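Local coordinates for Sn-glycerol-3-phosphate ABC transporter substrate-binding protein UspB (Mycobacterium tuberculosis, PDB 4MFI) that probably binds glycerophosphocholine outside the cytoplasmic membrane and delivers it to an ABC transporter for import into the cell, at residues 42-46 against 78-84. Numbering follows the deposited sequence.
Sequences WSSHP and YDEVAQK
V81 meets S44 near the end of strand 39-43, its CG2 methyl lying 3.6 Å from S44 CB. Both residues are buried in the tight part of the contact, and the valine's torsion sets the approach: CG1 is anti to the backbone N (chi1 176°), which leaves CG2 anti to the carbonyl carbon and directed at the serine. The price is polar, since S44 N is covered here and finds no hydrogen-bond partner. One turn earlier, Y78 reaches past the same serine toward P46. S44 OG sits obliquely to the phenol, 3.5 Å from Y78 CD1, and P46 CB comes within 3.3 Å of Y78 OH, the proline and tyrosine side chains crossing at about a right angle. L99 of strand 97-101 touches S44, P46 and Y78, so the central sheet extends this packing.

The solvent side is one turn later, at exposed K84. Its methylenes still pack closely on the buried W42 indole: K84 CG is 3.5 Å from W42 CZ3, and CE stands 3.9 Å from the six-membered ring centroid, 10° off its normal, a CH-pi contact. Only the amine is loose: beyond a bend at chi4 (65°), K84 NZ lies 5.1 Å from that centroid, at most a weak cation-pi attraction. No hydrogen bond joins the segments; the chain around S44 is shaped by an ST turn, H45 N donating to S43 OG, which is also hydrogen-bonded to E53. Helix 78-88 thus packs against strand 39-43, which pairs in parallel with strands 69-73 and 97-101; linking those two, the helix completes a beta-alpha-beta crossover, characteristic of an alpha/beta lobe in the periplasmic-binding-protein fold.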
# COMPACT_ATOMS: atom_id res chain seq x y z
N TRP A 42 16.45 4.69 10.41
CA TRP A 42 15.30 5.45 10.88
C TRP A 42 14.00 4.77 10.49
O TRP A 42 13.66 4.68 9.30
CB TRP A 42 15.32 6.86 10.29
CG TRP A 42 16.36 7.76 10.88
CD1 TRP A 42 17.45 7.40 11.62
CD2 TRP A 42 16.40 9.19 10.77
NE1 TRP A 42 18.17 8.52 11.98
CE2 TRP A 42 17.55 9.63 11.47
CE3 TRP A 42 15.58 10.14 10.16
CZ2 TRP A 42 17.89 10.98 11.56
CZ3 TRP A 42 15.93 11.48 10.25
CH2 TRP A 42 17.07 11.89 10.95
N SER A 43 13.27 4.30 11.49
CA SER A 43 12.01 3.59 11.27
C SER A 43 10.91 4.12 12.18
O SER A 43 11.18 4.65 13.26
CB SER A 43 12.22 2.10 11.52
OG SER A 43 11.00 1.38 11.36
N SER A 44 9.67 3.97 11.73
CA SER A 44 8.51 4.25 12.58
C SER A 44 8.00 2.97 13.22
O SER A 44 6.99 2.97 13.93
CB SER A 44 7.39 4.89 11.75
OG SER A 44 7.10 4.09 10.62
N HIS A 45 8.71 1.87 12.99
CA HIS A 45 8.32 0.56 13.52
C HIS A 45 6.88 0.20 13.13
O HIS A 45 6.05 -0.06 14.00
CB HIS A 45 8.46 0.52 15.05
CG HIS A 45 9.69 1.18 15.57
ND1 HIS A 45 10.96 0.85 15.14
CD2 HIS A 45 9.86 2.15 16.51
CE1 HIS A 45 11.85 1.59 15.78
NE2 HIS A 45 11.21 2.39 16.62
N PRO A 46 6.59 0.19 11.82
CA PRO A 46 5.20 -0.01 11.40
C PRO A 46 4.65 -1.36 11.85
O PRO A 46 5.38 -2.36 11.85
CB PRO A 46 5.28 0.05 9.87
CG PRO A 46 6.69 -0.38 9.56
CD PRO A 46 7.52 0.20 10.68
N TYR A 78 4.60 7.26 9.15
CA TYR A 78 5.43 7.58 8.00
C TYR A 78 5.57 9.09 7.79
O TYR A 78 6.61 9.56 7.34
CB TYR A 78 4.88 6.93 6.73
CG TYR A 78 4.84 5.42 6.78
CD1 TYR A 78 5.87 4.68 7.36
CD2 TYR A 78 3.76 4.72 6.24
CE1 TYR A 78 5.83 3.30 7.39
CE2 TYR A 78 3.71 3.35 6.28
CZ TYR A 78 4.75 2.64 6.85
OH TYR A 78 4.71 1.26 6.88
N ASP A 79 4.51 9.83 8.10
CA ASP A 79 4.54 11.28 7.95
C ASP A 79 5.60 11.89 8.86
O ASP A 79 6.34 12.79 8.46
CB ASP A 79 3.18 11.90 8.25
CG ASP A 79 2.16 11.69 7.13
OD1 ASP A 79 2.56 11.69 5.95
OD2 ASP A 79 0.96 11.56 7.44
N GLU A 80 5.68 11.39 10.09
CA GLU A 80 6.65 11.91 11.05
C GLU A 80 8.08 11.56 10.65
O GLU A 80 8.98 12.39 10.81
CB GLU A 80 6.33 11.42 12.47
CG GLU A 80 5.06 12.01 13.04
CD GLU A 80 4.91 11.76 14.53
OE1 GLU A 80 5.80 11.10 15.12
OE2 GLU A 80 3.90 12.23 15.10
N VAL A 81 8.29 10.36 10.13
CA VAL A 81 9.62 10.00 9.66
C VAL A 81 10.05 10.94 8.54
O VAL A 81 11.19 11.41 8.52
CB VAL A 81 9.68 8.54 9.16
CG1 VAL A 81 11.06 8.23 8.58
CG2 VAL A 81 9.36 7.59 10.30
N ALA A 82 9.12 11.24 7.64
CA ALA A 82 9.42 12.13 6.52
C ALA A 82 9.84 13.52 7.00
O ALA A 82 10.80 14.09 6.46
CB ALA A 82 8.24 12.21 5.57
N GLN A 83 9.14 14.08 7.99
CA GLN A 83 9.51 15.40 8.50
C GLN A 83 10.86 15.38 9.21
O GLN A 83 11.65 16.32 9.08
CB GLN A 83 8.44 15.98 9.42
CG GLN A 83 7.09 16.21 8.74
CD GLN A 83 7.17 17.08 7.50
OE1 GLN A 83 8.11 17.86 7.31
NE2 GLN A 83 6.17 16.97 6.64
N LYS A 84 11.14 14.31 9.95
CA LYS A 84 12.42 14.21 10.63
C LYS A 84 13.55 14.14 9.59
O LYS A 84 14.58 14.79 9.75
CB LYS A 84 12.44 12.99 11.55
CG LYS A 84 13.64 12.93 12.49
CD LYS A 84 13.66 11.62 13.26
CE LYS A 84 14.89 11.48 14.14
NZ LYS A 84 14.92 12.50 15.22